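Local coordinates for protein putative oxidoreductase (Pseudomonas putida, PDB 3L6D) that is probably an NADP-dependent oxidoreductase of the reductive aminase-like family, although its substrate and the reaction it catalyses are not established, at residues B[188-200]-B[255-267]. Sequence-based numbering, arbitrary orientation.
Sequences VTFFEAVGAGDRF and SLHAQGVWTPVFD
A buried carboxylate-to-backbone contact joins Glu192, in the last turns of helix 169-199, to the start of helix 264-281, along the turn from helix 242-259 in the all-helical C-terminal domain. Glu192 accepts two N-H groups of the first turn, Val265 N to OE1 and Phe266 N to OE2, each at 2.8 Å and each through the syn lone pair. CG stands anti to the backbone N (chi1 179°) and the chain stays extended beyond it, which carries the carboxylate to that turn. Thr263 occupies the N-cap position but makes no capping bond of its own; its CB packs against the carboxylate, 3.4 Å from OE2. Pro264 suits the first turn, where a backbone N has no carbonyl one turn back to bond to, so the missing N-H costs nothing. With an alanine in place of Glu192, the amides of Val265 and Phe266 would probably lose their shared acceptor and helix 264-281 its hydrogen-bonded tie to helix 169-199, leaving the apolar contacts of Val265. One turn earlier on helix 169-199, Thr189 CG2 meets Val265 CG1 at 3.7 Å, while Thr189 OG1 turns to Ala186 O and to His182 of the second subunit. Farther along, the small Ala196 lets the turn come close, and Val261 CG1 packs on Arg199 CB at 3.4 Å. At the far end Gln259 folds over Phe200: its CG sits 3.7 Å from the ring centroid in a CH-pi contact, and its amide lies stacked, 18° from the ring plane. Gln259 NE2 donates to Arg199 O at 2.6 Å. Gly260, with positive phi, closes helix 242-259 in a Schellman motif. A buried carboxylate facing two amides at a helix N-terminus is likely to be stabilised as the anion by the helix dipole.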
# COMPACT_ATOMS: atom_id res chain seq x y z
N VAL B 188 -4.67 -6.64 -3.30
CA VAL B 188 -4.78 -8.08 -3.16
C VAL B 188 -3.88 -8.63 -2.01
O VAL B 188 -4.31 -9.54 -1.30
CB VAL B 188 -4.58 -8.78 -4.52
CG1 VAL B 188 -4.48 -10.29 -4.34
CG2 VAL B 188 -5.74 -8.39 -5.48
N THR B 189 -2.70 -8.04 -1.79
CA THR B 189 -1.85 -8.46 -0.66
C THR B 189 -2.60 -8.25 0.63
O THR B 189 -2.48 -9.05 1.57
CB THR B 189 -0.47 -7.72 -0.55
OG1 THR B 189 -0.67 -6.33 -0.23
CG2 THR B 189 0.37 -7.88 -1.82
N PHE B 190 -3.41 -7.20 0.67
CA PHE B 190 -4.21 -6.94 1.84
C PHE B 190 -5.30 -8.01 2.02
O PHE B 190 -5.45 -8.55 3.12
CB PHE B 190 -4.77 -5.50 1.83
CG PHE B 190 -5.57 -5.15 3.04
CD1 PHE B 190 -4.95 -4.67 4.19
CD2 PHE B 190 -6.97 -5.30 3.03
CE1 PHE B 190 -5.70 -4.36 5.32
CE2 PHE B 190 -7.74 -4.99 4.17
CZ PHE B 190 -7.10 -4.52 5.32
N PHE B 191 -6.05 -8.32 0.95
CA PHE B 191 -7.05 -9.40 0.98
C PHE B 191 -6.45 -10.72 1.42
O PHE B 191 -7.04 -11.42 2.25
CB PHE B 191 -7.84 -9.53 -0.36
CG PHE B 191 -8.45 -8.26 -0.83
CD1 PHE B 191 -8.97 -7.33 0.08
CD2 PHE B 191 -8.50 -7.95 -2.19
CE1 PHE B 191 -9.53 -6.13 -0.36
CE2 PHE B 191 -9.06 -6.75 -2.64
CZ PHE B 191 -9.58 -5.84 -1.72
N GLU B 192 -5.28 -11.04 0.87
CA GLU B 192 -4.59 -12.30 1.21
C GLU B 192 -4.21 -12.38 2.72
O GLU B 192 -4.39 -13.42 3.35
CB GLU B 192 -3.37 -12.54 0.28
CG GLU B 192 -2.57 -13.82 0.59
CD GLU B 192 -1.36 -14.06 -0.32
OE1 GLU B 192 -1.54 -14.64 -1.42
OE2 GLU B 192 -0.23 -13.73 0.07
N ALA B 193 -3.71 -11.28 3.28
CA ALA B 193 -3.25 -11.26 4.68
C ALA B 193 -4.43 -11.32 5.61
O ALA B 193 -4.42 -12.09 6.58
CB ALA B 193 -2.38 -10.02 4.96
N VAL B 194 -5.48 -10.56 5.30
CA VAL B 194 -6.74 -10.64 6.05
C VAL B 194 -7.36 -12.07 6.03
O VAL B 194 -7.77 -12.62 7.06
CB VAL B 194 -7.75 -9.58 5.56
CG1 VAL B 194 -9.15 -9.82 6.16
CG2 VAL B 194 -7.29 -8.18 5.97
N GLY B 195 -7.40 -12.66 4.84
CA GLY B 195 -7.90 -14.02 4.69
C GLY B 195 -7.05 -14.99 5.48
O GLY B 195 -7.58 -15.92 6.09
N ALA B 196 -5.74 -14.78 5.47
CA ALA B 196 -4.81 -15.61 6.24
C ALA B 196 -5.06 -15.47 7.74
O ALA B 196 -4.99 -16.47 8.48
CB ALA B 196 -3.34 -15.27 5.90
N GLY B 197 -5.41 -14.26 8.17
CA GLY B 197 -5.80 -14.02 9.57
C GLY B 197 -6.94 -14.92 10.02
O GLY B 197 -6.93 -15.47 11.13
N ASP B 198 -7.93 -15.11 9.14
CA ASP B 198 -9.06 -16.00 9.41
C ASP B 198 -8.64 -17.41 9.78
O ASP B 198 -9.18 -18.02 10.73
CB ASP B 198 -10.01 -16.03 8.22
CG ASP B 198 -11.10 -17.05 8.38
OD1 ASP B 198 -12.12 -16.70 8.99
OD2 ASP B 198 -10.93 -18.20 7.92
N ARG B 199 -7.66 -17.94 9.05
CA ARG B 199 -7.19 -19.30 9.31
C ARG B 199 -6.48 -19.40 10.66
O ARG B 199 -6.29 -20.50 11.20
CB ARG B 199 -6.30 -19.80 8.17
CG ARG B 199 -7.04 -20.27 6.89
CD ARG B 199 -6.24 -21.38 6.21
NE ARG B 199 -7.00 -22.19 5.25
CZ ARG B 199 -7.02 -22.01 3.93
NH1 ARG B 199 -6.31 -21.03 3.36
NH2 ARG B 199 -7.74 -22.81 3.16
N PHE B 200 -6.08 -18.25 11.20
CA PHE B 200 -5.49 -18.15 12.52
C PHE B 200 -6.56 -17.97 13.62
O PHE B 200 -6.23 -17.94 14.79
CB PHE B 200 -4.49 -16.96 12.56
CG PHE B 200 -3.14 -17.29 12.00
CD1 PHE B 200 -2.80 -16.93 10.69
CD2 PHE B 200 -2.21 -18.00 12.76
CE1 PHE B 200 -1.55 -17.25 10.15
CE2 PHE B 200 -0.94 -18.32 12.23
CZ PHE B 200 -0.61 -17.95 10.94
N SER B 255 5.43 -19.77 9.10
CA SER B 255 4.28 -19.72 10.02
C SER B 255 2.97 -19.80 9.26
O SER B 255 2.00 -20.39 9.72
CB SER B 255 4.30 -18.44 10.83
OG SER B 255 5.59 -18.20 11.32
N LEU B 256 2.95 -19.17 8.09
CA LEU B 256 1.77 -19.21 7.24
C LEU B 256 1.56 -20.64 6.71
O LEU B 256 0.44 -21.17 6.75
CB LEU B 256 1.88 -18.21 6.09
CG LEU B 256 1.85 -16.70 6.39
CD1 LEU B 256 2.02 -15.91 5.11
CD2 LEU B 256 0.61 -16.26 7.15
N HIS B 257 2.63 -21.25 6.23
CA HIS B 257 2.56 -22.65 5.76
C HIS B 257 2.13 -23.63 6.87
O HIS B 257 1.23 -24.44 6.65
CB HIS B 257 3.90 -23.08 5.09
CG HIS B 257 4.08 -22.55 3.69
ND1 HIS B 257 4.54 -23.35 2.65
CD2 HIS B 257 3.87 -21.32 3.15
CE1 HIS B 257 4.60 -22.63 1.54
NE2 HIS B 257 4.21 -21.40 1.82
N ALA B 258 2.75 -23.54 8.05
CA ALA B 258 2.35 -24.37 9.20
C ALA B 258 0.85 -24.23 9.54
O ALA B 258 0.21 -25.20 9.94
CB ALA B 258 3.22 -24.10 10.45
N GLN B 259 0.28 -23.04 9.37
CA GLN B 259 -1.14 -22.85 9.66
C GLN B 259 -2.01 -23.41 8.53
O GLN B 259 -3.24 -23.52 8.69
CB GLN B 259 -1.45 -21.37 9.98
CG GLN B 259 -2.83 -21.05 10.60
CD GLN B 259 -3.11 -21.71 11.98
OE1 GLN B 259 -2.19 -22.11 12.68
NE2 GLN B 259 -4.40 -21.80 12.36
N GLY B 260 -1.39 -23.76 7.41
CA GLY B 260 -2.14 -24.34 6.27
C GLY B 260 -2.77 -23.31 5.34
O GLY B 260 -3.62 -23.65 4.50
N VAL B 261 -2.35 -22.05 5.47
CA VAL B 261 -2.89 -20.99 4.62
C VAL B 261 -2.26 -20.98 3.22
O VAL B 261 -1.06 -21.25 3.07
CB VAL B 261 -2.78 -19.58 5.27
CG1 VAL B 261 -3.20 -19.62 6.72
CG2 VAL B 261 -1.39 -19.06 5.19
N TRP B 262 -3.08 -20.67 2.22
CA TRP B 262 -2.64 -20.50 0.83
C TRP B 262 -2.33 -19.03 0.64
O TRP B 262 -3.21 -18.17 0.75
CB TRP B 262 -3.76 -20.89 -0.12
CG TRP B 262 -3.45 -20.79 -1.60
CD1 TRP B 262 -2.41 -21.38 -2.27
CD2 TRP B 262 -4.21 -20.08 -2.60
NE1 TRP B 262 -2.48 -21.08 -3.62
CE2 TRP B 262 -3.57 -20.28 -3.85
CE3 TRP B 262 -5.37 -19.30 -2.55
CZ2 TRP B 262 -4.05 -19.73 -5.03
CZ3 TRP B 262 -5.85 -18.74 -3.74
CH2 TRP B 262 -5.18 -18.96 -4.96
N THR B 263 -1.06 -18.74 0.38
CA THR B 263 -0.63 -17.36 0.19
C THR B 263 0.26 -17.30 -1.03
O THR B 263 1.45 -17.09 -0.90
CB THR B 263 0.15 -16.84 1.39
OG1 THR B 263 1.32 -17.66 1.57
CG2 THR B 263 -0.69 -16.86 2.65
N PRO B 264 -0.32 -17.45 -2.22
CA PRO B 264 0.51 -17.41 -3.42
C PRO B 264 1.20 -16.07 -3.64
O PRO B 264 2.30 -16.06 -4.19
CB PRO B 264 -0.49 -17.66 -4.55
CG PRO B 264 -1.81 -17.22 -3.98
CD PRO B 264 -1.74 -17.69 -2.57
N VAL B 265 0.55 -14.96 -3.25
CA VAL B 265 1.14 -13.63 -3.48
C VAL B 265 2.36 -13.50 -2.59
O VAL B 265 3.46 -13.18 -3.07
CB VAL B 265 0.14 -12.46 -3.25
CG1 VAL B 265 0.81 -11.12 -3.59
CG2 VAL B 265 -1.11 -12.64 -4.09
N PHE B 266 2.20 -13.81 -1.30
CA PHE B 266 3.39 -13.79 -0.42
C PHE B 266 4.51 -14.75 -0.82
O PHE B 266 5.69 -14.41 -0.70
CB PHE B 266 3.05 -13.96 1.08
CG PHE B 266 4.14 -13.47 1.96
CD1 PHE B 266 4.40 -12.09 2.09
CD2 PHE B 266 5.00 -14.37 2.59
CE1 PHE B 266 5.44 -11.63 2.88
CE2 PHE B 266 6.04 -13.90 3.37
CZ PHE B 266 6.26 -12.54 3.53
N ASP B 267 4.14 -15.92 -1.32
CA ASP B 267 5.14 -16.86 -1.82
C ASP B 267 5.94 -16.21 -2.95
O ASP B 267 7.15 -16.40 -3.05
CB ASP B 267 4.46 -18.12 -2.37
CG ASP B 267 3.88 -19.02 -1.28
OD1 ASP B 267 4.21 -18.81 -0.09
OD2 ASP B 267 3.11 -19.94 -1.61